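Local coordinates for TipC2 (Streptococcus intermedius B196, PDB 6DHX), which probably acts as an immunity protein, recognising and neutralising an antibacterial toxin exported through the type VII secretion system, at residues A[27-32]-A[37-42]; A[75-80]-A[164-169]; A[168-171]-A[175-178]. All coordinates share one frame; numbering follows the deposited sequence.

Contact 1 (A[27-32]-A[37-42]); sequences QETEKT and NIFNKL
Thr32, in the last turn of helix 21-32, and Asn37 bring their CA atoms to 4.7 Å as the chain folds back after the helix and enters the 3-10 segment 38-41. The fastening is made through a side chain: the backbone N of Ile38 donates to Thr32 OG1 over 2.9 Å, with 153° at the hydrogen. A chi1 of 63° places that hydroxyl between the backbone N and carbonyl carbon of Thr32, from where OG1 gives its proton to Glu28 O, 2.9 Å away. One small group therefore receives from the 3-10 segment and gives to the helix, and the two bonds fix its rotation. Asn37 adds an Asx turn at the start of the 3-10 segment: its OD1 accepts from Phe39 N at 2.9 Å, the N-H pointing almost straight at the oxygen (165°) but tilted from the amide plane. All this lies in the link from helix 21-32 to strand 45-51, the first strand of the mostly antiparallel sheet. Ile38 packs against the helix, crossing Glu28 and Thr29 at about right angles. Its CB lies 4.1 Å from Glu28 CG, while its CG2 branch faces Thr29 OG1 at 3.7 Å. Thr29 OG1, hydrogen-bonded to Ile25 O within the helix, also lies at the edge of the Phe39 ring, near its plane, 3.4 Å from Phe39 CE2. Beyond this, Phe39 meets Ile63 and Phe81 of the sheet, and the Trp170 indole lies against Glu28, Ile38 and Phe39.

Contact 2 (A[75-80]-A[164-169]); sequences TKIAID and QKVLKD
Ile77 and Ile79 meet Lys165 and Val166 without any flat group between them: the contact is aliphatic, and the aromatic rings belong to its surroundings, with Tyr65 touching both Ile77 and Lys165, Phe94 beside Ile77, and Phe39 against Ile79. It is an example of helix-on-sheet packing, in which helix 151-173 lies on strand 74-82. The short segments run in roughly the same direction, their axes 10.6 Å apart and crossing at -36°. Alternate residues of the strand face the helix, and Val166 divides its two branches between them. Val166 CG1, anti to the backbone N at a chi1 of 174°, touches Ile79 CD1 at 3.8 Å; the other branch, Val166 CG2, reaches Ile77 CG2 at the same 3.8 Å. In both pairs the isoleucine and valine side chains run antiparallel, overlapping alongside. Lys165 contributes its hydrocarbon length alone to this interface, stretched out as far as CE and bending only at chi4 (65°), which carries NZ off to a hydrogen bond with Ala69 O. The methylenes left behind cover the other end of Ile77, where CD1 comes within 3.6 Å of Lys165 CE.

Contact 3 (A[168-171]-A[175-178]); sequences KDWC and KSKY
Cys171 rests its sulfur on Ser176, Cys171 SG lying 3.7 Å from Ser176 CB and 4.1 Å from its OG, where the chain leaving helix 151-173 doubles back beside the helix's last turns. The motif on the returning side is an ST turn: Ser176 OG accepts from Tyr178 N at 2.8 Å, with 156° at the hydrogen. A chi1 of -180° sets that hydroxyl opposite the serine's own N and beside its carbonyl carbon, within reach of the amide two residues on. The CA–CB bond of Ser176 itself points toward the helix. Trp170 completes the first shell more loosely, its CD1 approaching Ser176 CB obliquely at 4.3 Å. The direct meeting is thus van der Waals in character, and the polar ties run through a third element. Glu24 of helix 21-32 holds Ser176 OG and Trp170 NE1 with OE1, and Lys177 N with OE2, so one carboxylate positions both sides of the contact. These partners would probably favour the charged carboxylate. Farther out, Tyr178 OH bonds to Pro18 O, tying the loop to the N-terminal segment, while the Trp170 indole meets the ring of Tyr174. At the margin, Cys171 SG stands 4.2 Å from Tyr178 O.

In the fold
Followed from the N terminus, the chain first closes a short loop at contact 1, where only four residues separate helix 21-32 from the segment folded back on it. It then runs through the sheet, and contact 2 closes a much longer loop of 83 residues, bringing helix 151-173 onto strand 74-82. Contact 3 follows where that helix gives way to the loop before strand 187-190, sharing Lys168 and Asp169 with contact 2. None encloses another, yet contact 1 touches both others in space, Leu42 packing on the shared Asp169. Together they tie helices 21-32 and 151-173, with the loops that follow each, to one another and to strand 74-82.

Contact 1 (A[27-32]-A[37-42])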
loop_
_atom_site.group_PDB
_atom_site.type_symbol
_atom_site.label_atom_id
_atom_site.label_comp_id
_atom_site.label_asym_id
_atom_site.label_seq_id
_atom_site.Cartn_x
_atom_site.Cartn_y
_atom_site.Cartn_z
ATOM N N GLN A 27 -7.407 -0.879 12.361
ATOM C CA GLN A 27 -7.795 -0.866 13.778
ATOM C C GLN A 27 -6.829 -1.667 14.624
ATOM O O GLN A 27 -6.543 -1.294 15.766
ATOM C CB GLN A 27 -9.227 -1.408 13.924
ATOM C CG GLN A 27 -10.221 -0.407 13.284
ATOM C CD GLN A 27 -11.675 -0.845 13.319
ATOM O OE1 GLN A 27 -12.405 -0.597 12.354
ATOM N NE2 GLN A 27 -12.124 -1.485 14.425
ATOM N N GLU A 28 -6.370 -2.818 14.125
ATOM C CA GLU A 28 -5.454 -3.575 14.976
ATOM C C GLU A 28 -4.111 -2.864 15.064
ATOM O O GLU A 28 -3.459 -2.928 16.119
ATOM C CB GLU A 28 -5.293 -4.984 14.434
ATOM C CG GLU A 28 -4.369 -5.906 15.252
ATOM C CD GLU A 28 -4.880 -6.298 16.634
ATOM O OE1 GLU A 28 -6.040 -6.020 16.993
ATOM O OE2 GLU A 28 -4.084 -6.956 17.336
ATOM N N THR A 29 -3.703 -2.184 13.982
ATOM C CA THR A 29 -2.445 -1.427 14.078
ATOM C C THR A 29 -2.595 -0.240 14.995
ATOM O O THR A 29 -1.705 0.005 15.804
ATOM C CB THR A 29 -1.941 -1.000 12.690
ATOM O OG1 THR A 29 -1.787 -2.178 11.887
ATOM C CG2 THR A 29 -0.538 -0.257 12.843
ATOM N N GLU A 30 -3.727 0.487 14.938
ATOM C CA GLU A 30 -3.874 1.610 15.842
ATOM C C GLU A 30 -3.945 1.157 17.306
ATOM O O GLU A 30 -3.464 1.866 18.215
ATOM C CB GLU A 30 -5.131 2.421 15.448
ATOM C CG GLU A 30 -5.146 3.792 16.157
ATOM C CD GLU A 30 -5.766 3.738 17.564
ATOM O OE1 GLU A 30 -6.520 2.777 17.850
ATOM O OE2 GLU A 30 -5.495 4.648 18.396
ATOM N N LYS A 31 -4.528 -0.025 17.540
ATOM C CA LYS A 31 -4.629 -0.560 18.882
ATOM C C LYS A 31 -3.267 -0.933 19.454
ATOM O O LYS A 31 -3.054 -0.773 20.658
ATOM C CB LYS A 31 -5.557 -1.793 18.859
ATOM C CG LYS A 31 -5.550 -2.567 20.170
ATOM C CD LYS A 31 -6.428 -3.848 20.007
ATOM C CE LYS A 31 -6.556 -4.611 21.306
ATOM N NZ LYS A 31 -7.578 -5.708 21.212
ATOM N N THR A 32 -2.346 -1.412 18.604
ATOM C CA THR A 32 -1.103 -2.034 19.065
ATOM C C THR A 32 0.161 -1.210 18.825
ATOM O O THR A 32 1.181 -1.503 19.471
ATOM C CB THR A 32 -0.891 -3.397 18.395
ATOM O OG1 THR A 32 -0.752 -3.262 16.983
ATOM C CG2 THR A 32 -2.122 -4.334 18.677
ATOM N N ASN A 37 3.547 -3.373 18.372
ATOM C CA ASN A 37 2.946 -3.343 17.038
ATOM C C ASN A 37 2.689 -4.749 16.529
ATOM O O ASN A 37 3.588 -5.577 16.512
ATOM C CB ASN A 37 3.911 -2.602 16.098
ATOM C CG ASN A 37 3.235 -2.129 14.804
ATOM O OD1 ASN A 37 2.551 -2.883 14.133
ATOM N ND2 ASN A 37 3.455 -0.853 14.454
ATOM N N ILE A 38 1.454 -4.981 16.047
ATOM C CA ILE A 38 1.115 -6.278 15.473
ATOM C C ILE A 38 2.127 -6.707 14.397
ATOM O O ILE A 38 2.450 -7.884 14.272
ATOM C CB ILE A 38 -0.334 -6.220 14.907
ATOM C CG1 ILE A 38 -0.715 -7.561 14.264
ATOM C CG2 ILE A 38 -0.537 -5.092 13.843
ATOM C CD1 ILE A 38 -0.863 -8.629 15.235
ATOM N N PHE A 39 2.684 -5.761 13.637
ATOM C CA PHE A 39 3.606 -6.124 12.568
ATOM C C PHE A 39 4.968 -6.558 13.084
ATOM O O PHE A 39 5.780 -7.063 12.298
ATOM C CB PHE A 39 3.741 -4.948 11.582
ATOM C CG PHE A 39 2.586 -4.855 10.625
ATOM C CD1 PHE A 39 2.537 -5.638 9.451
ATOM C CD2 PHE A 39 1.518 -4.000 10.895
ATOM C CE1 PHE A 39 1.440 -5.537 8.564
ATOM C CE2 PHE A 39 0.437 -3.878 10.028
ATOM C CZ PHE A 39 0.360 -4.662 8.849
ATOM N N ASN A 40 5.248 -6.385 14.391
ATOM C CA ASN A 40 6.417 -7.047 14.960
ATOM C C ASN A 40 6.334 -8.550 14.757
ATOM O O ASN A 40 7.375 -9.205 14.760
ATOM C CB ASN A 40 6.562 -6.765 16.476
ATOM C CG ASN A 40 6.882 -5.280 16.764
ATOM O OD1 ASN A 40 7.386 -4.589 15.905
ATOM N ND2 ASN A 40 6.572 -4.815 17.963
ATOM N N LYS A 41 5.125 -9.087 14.584
ATOM C CA LYS A 41 4.911 -10.531 14.410
ATOM C C LYS A 41 5.263 -11.005 13.004
ATOM O O LYS A 41 5.385 -12.212 12.805
ATOM C CB LYS A 41 3.450 -10.903 14.720
ATOM C CG LYS A 41 3.073 -10.753 16.228
ATOM C CD LYS A 41 1.598 -11.139 16.466
ATOM C CE LYS A 41 1.227 -11.034 17.955
ATOM N NZ LYS A 41 -0.133 -11.554 18.236
ATOM N N LEU A 42 5.444 -10.087 12.038
ATOM C CA LEU A 42 5.631 -10.449 10.619
ATOM C C LEU A 42 7.119 -10.346 10.319
ATOM O O LEU A 42 7.667 -9.241 10.201
ATOM C CB LEU A 42 4.821 -9.532 9.695
ATOM C CG LEU A 42 4.904 -9.842 8.190
ATOM C CD1 LEU A 42 4.352 -11.260 7.928
ATOM C CD2 LEU A 42 4.045 -8.764 7.453
#

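Contact 2 (A[75-80]-A[164-169])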
loop_
_atom_site.group_PDB
_atom_site.type_symbol
_atom_site.label_atom_id
_atom_site.label_comp_id
_atom_site.label_asym_id
_atom_site.label_seq_id
_atom_site.Cartn_x
_atom_site.Cartn_y
_atom_site.Cartn_z
ATOM N N THR A 75 11.073 -3.173 -6.083
ATOM C CA THR A 75 12.086 -2.395 -5.387
ATOM C C THR A 75 11.628 -1.927 -4.012
ATOM O O THR A 75 12.478 -1.540 -3.193
ATOM C CB THR A 75 12.489 -1.174 -6.234
ATOM O OG1 THR A 75 11.330 -0.374 -6.509
ATOM C CG2 THR A 75 13.084 -1.625 -7.549
ATOM N N LYS A 76 10.317 -1.914 -3.763
ATOM C CA LYS A 76 9.785 -1.394 -2.508
ATOM C C LYS A 76 8.364 -1.900 -2.321
ATOM O O LYS A 76 7.570 -1.911 -3.265
ATOM C CB LYS A 76 9.786 0.144 -2.496
ATOM C CG LYS A 76 9.396 0.745 -1.165
ATOM C CD LYS A 76 9.722 2.250 -1.148
ATOM C CE LYS A 76 9.502 2.805 0.239
ATOM N NZ LYS A 76 9.838 4.285 0.310
ATOM N N ILE A 77 8.034 -2.277 -1.091
ATOM C CA ILE A 77 6.661 -2.572 -0.712
ATOM C C ILE A 77 6.481 -1.989 0.678
ATOM O O ILE A 77 7.258 -2.300 1.585
ATOM C CB ILE A 77 6.350 -4.098 -0.703
ATOM C CG1 ILE A 77 6.772 -4.797 -2.001
ATOM C CG2 ILE A 77 4.839 -4.331 -0.373
ATOM C CD1 ILE A 77 6.848 -6.348 -1.889
ATOM N N ALA A 78 5.469 -1.149 0.859
ATOM C CA ALA A 78 5.380 -0.406 2.113
ATOM C C ALA A 78 3.927 -0.189 2.497
ATOM O O ALA A 78 3.026 -0.204 1.649
ATOM C CB ALA A 78 6.127 0.933 1.996
ATOM N N ILE A 79 3.696 -0.032 3.802
ATOM C CA ILE A 79 2.369 0.295 4.331
ATOM C C ILE A 79 2.533 1.488 5.249
ATOM O O ILE A 79 3.278 1.409 6.218
ATOM C CB ILE A 79 1.735 -0.866 5.119
ATOM C CG1 ILE A 79 1.808 -2.184 4.330
ATOM C CG2 ILE A 79 0.282 -0.485 5.480
ATOM C CD1 ILE A 79 1.393 -3.418 5.177
ATOM N N ASP A 80 1.858 2.587 4.948
ATOM C CA ASP A 80 1.890 3.764 5.815
ATOM C C ASP A 80 0.541 3.927 6.494
ATOM O O ASP A 80 -0.489 3.722 5.867
ATOM C CB ASP A 80 2.191 5.051 5.022
ATOM C CG ASP A 80 3.635 5.158 4.617
ATOM O OD1 ASP A 80 4.479 4.651 5.348
ATOM O OD2 ASP A 80 3.945 5.681 3.517
ATOM N N GLN A 164 -1.627 -11.463 -2.800
ATOM C CA GLN A 164 -0.880 -12.689 -2.542
ATOM C C GLN A 164 0.324 -12.463 -1.644
ATOM O O GLN A 164 0.981 -13.436 -1.220
ATOM C CB GLN A 164 -0.436 -13.329 -3.884
ATOM C CG GLN A 164 -1.622 -13.865 -4.723
ATOM C CD GLN A 164 -2.659 -14.536 -3.821
ATOM O OE1 GLN A 164 -2.316 -15.389 -2.986
ATOM N NE2 GLN A 164 -3.919 -14.122 -3.952
ATOM N N LYS A 165 0.623 -11.220 -1.298
ATOM C CA LYS A 165 1.752 -10.996 -0.417
ATOM C C LYS A 165 1.318 -10.188 0.802
ATOM O O LYS A 165 1.288 -10.738 1.923
ATOM C CB LYS A 165 2.904 -10.316 -1.172
ATOM C CG LYS A 165 4.219 -10.245 -0.392
ATOM C CD LYS A 165 5.341 -9.834 -1.360
ATOM C CE LYS A 165 6.670 -9.725 -0.659
ATOM N NZ LYS A 165 7.153 -11.056 -0.131
ATOM N N VAL A 166 0.949 -8.918 0.625
ATOM C CA VAL A 166 0.654 -8.066 1.790
ATOM C C VAL A 166 -0.541 -8.600 2.568
ATOM O O VAL A 166 -0.489 -8.738 3.801
ATOM C CB VAL A 166 0.395 -6.609 1.366
ATOM C CG1 VAL A 166 -0.056 -5.780 2.605
ATOM C CG2 VAL A 166 1.652 -5.999 0.687
ATOM N N LEU A 167 -1.649 -8.863 1.879
ATOM C CA LEU A 167 -2.843 -9.281 2.618
ATOM C C LEU A 167 -2.714 -10.732 3.077
ATOM O O LEU A 167 -3.230 -11.106 4.144
ATOM C CB LEU A 167 -4.116 -9.084 1.786
ATOM C CG LEU A 167 -4.463 -7.615 1.471
ATOM C CD1 LEU A 167 -5.778 -7.529 0.656
ATOM C CD2 LEU A 167 -4.608 -6.763 2.792
ATOM N N LYS A 168 -2.022 -11.559 2.312
ATOM C CA LYS A 168 -1.788 -12.935 2.765
ATOM C C LYS A 168 -0.890 -12.937 4.009
ATOM O O LYS A 168 -1.107 -13.710 4.960
ATOM C CB LYS A 168 -1.158 -13.735 1.625
ATOM C CG LYS A 168 -1.052 -15.223 1.911
ATOM C CD LYS A 168 -0.395 -15.940 0.746
ATOM C CE LYS A 168 -0.522 -17.453 0.856
ATOM N NZ LYS A 168 0.065 -18.109 -0.336
ATOM N N ASP A 169 0.092 -12.028 4.036
ATOM C CA ASP A 169 0.932 -11.844 5.222
ATOM C C ASP A 169 0.109 -11.402 6.422
ATOM O O ASP A 169 0.336 -11.875 7.538
ATOM C CB ASP A 169 2.028 -10.803 4.962
ATOM C CG ASP A 169 3.198 -11.361 4.177
ATOM O OD1 ASP A 169 3.261 -12.586 3.989
ATOM O OD2 ASP A 169 4.048 -10.574 3.734
#

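Contact 3 (A[168-171]-A[175-178])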
loop_
_atom_site.group_PDB
_atom_site.type_symbol
_atom_site.label_atom_id
_atom_site.label_comp_id
_atom_site.label_asym_id
_atom_site.label_seq_id
_atom_site.Cartn_x
_atom_site.Cartn_y
_atom_site.Cartn_z
ATOM N N LYS A 168 -2.022 -11.559 2.312
ATOM C CA LYS A 168 -1.788 -12.935 2.765
ATOM C C LYS A 168 -0.890 -12.937 4.009
ATOM O O LYS A 168 -1.107 -13.710 4.960
ATOM C CB LYS A 168 -1.158 -13.735 1.625
ATOM C CG LYS A 168 -1.052 -15.223 1.911
ATOM C CD LYS A 168 -0.395 -15.940 0.746
ATOM C CE LYS A 168 -0.522 -17.453 0.856
ATOM N NZ LYS A 168 0.065 -18.109 -0.336
ATOM N N ASP A 169 0.092 -12.028 4.036
ATOM C CA ASP A 169 0.932 -11.844 5.222
ATOM C C ASP A 169 0.109 -11.402 6.422
ATOM O O ASP A 169 0.336 -11.875 7.538
ATOM C CB ASP A 169 2.028 -10.803 4.962
ATOM C CG ASP A 169 3.198 -11.361 4.177
ATOM O OD1 ASP A 169 3.261 -12.586 3.989
ATOM O OD2 ASP A 169 4.048 -10.574 3.734
ATOM N N TRP A 170 -0.797 -10.428 6.221
ATOM C CA TRP A 170 -1.683 -10.010 7.308
ATOM C C TRP A 170 -2.417 -11.198 7.894
ATOM O O TRP A 170 -2.484 -11.370 9.125
ATOM C CB TRP A 170 -2.721 -9.000 6.776
ATOM C CG TRP A 170 -3.707 -8.632 7.856
ATOM C CD1 TRP A 170 -5.046 -8.969 7.929
ATOM C CD2 TRP A 170 -3.409 -7.881 9.048
ATOM N NE1 TRP A 170 -5.589 -8.462 9.102
ATOM C CE2 TRP A 170 -4.615 -7.792 9.800
ATOM C CE3 TRP A 170 -2.244 -7.269 9.536
ATOM C CZ2 TRP A 170 -4.697 -7.093 11.018
ATOM C CZ3 TRP A 170 -2.319 -6.556 10.782
ATOM C CH2 TRP A 170 -3.533 -6.484 11.491
ATOM N N CYS A 171 -2.976 -12.049 7.012
ATOM C CA CYS A 171 -3.720 -13.213 7.506
ATOM C C CYS A 171 -2.814 -14.257 8.161
ATOM O O CYS A 171 -3.321 -15.102 8.912
ATOM C CB CYS A 171 -4.560 -13.865 6.369
ATOM S SG CYS A 171 -5.840 -12.634 5.765
ATOM N N LYS A 175 -5.772 -13.378 12.992
ATOM C CA LYS A 175 -6.853 -14.295 12.589
ATOM C C LYS A 175 -7.972 -13.471 11.945
ATOM O O LYS A 175 -8.955 -13.069 12.566
ATOM C CB LYS A 175 -7.334 -15.126 13.774
ATOM C CG LYS A 175 -8.052 -16.397 13.313
ATOM C CD LYS A 175 -8.759 -17.070 14.476
ATOM C CE LYS A 175 -9.514 -18.302 14.045
ATOM N NZ LYS A 175 -10.126 -18.923 15.264
ATOM N N SER A 176 -7.805 -13.197 10.658
ATOM C CA SER A 176 -8.694 -12.269 9.963
ATOM C C SER A 176 -10.101 -12.840 9.816
ATOM O O SER A 176 -10.296 -14.051 9.652
ATOM C CB SER A 176 -8.132 -11.946 8.566
ATOM O OG SER A 176 -8.976 -11.027 7.859
ATOM N N LYS A 177 -11.091 -11.958 9.855
ATOM C CA LYS A 177 -12.456 -12.325 9.474
ATOM C C LYS A 177 -12.690 -12.145 7.971
ATOM O O LYS A 177 -13.792 -12.456 7.470
ATOM C CB LYS A 177 -13.444 -11.492 10.277
ATOM C CG LYS A 177 -13.303 -11.752 11.771
ATOM C CD LYS A 177 -14.450 -11.165 12.566
ATOM C CE LYS A 177 -14.549 -11.839 13.945
ATOM N NZ LYS A 177 -15.530 -11.135 14.819
ATOM N N TYR A 178 -11.663 -11.721 7.254
ATOM C CA TYR A 178 -11.738 -11.479 5.813
ATOM C C TYR A 178 -10.618 -12.295 5.173
ATOM O O TYR A 178 -9.998 -13.154 5.809
ATOM C CB TYR A 178 -11.641 -9.968 5.563
ATOM C CG TYR A 178 -12.742 -9.228 6.301
ATOM C CD1 TYR A 178 -14.048 -9.262 5.836
ATOM C CD2 TYR A 178 -12.476 -8.518 7.484
ATOM C CE1 TYR A 178 -15.076 -8.634 6.515
ATOM C CE2 TYR A 178 -13.514 -7.884 8.160
ATOM C CZ TYR A 178 -14.789 -7.921 7.672
ATOM O OH TYR A 178 -15.838 -7.292 8.334
#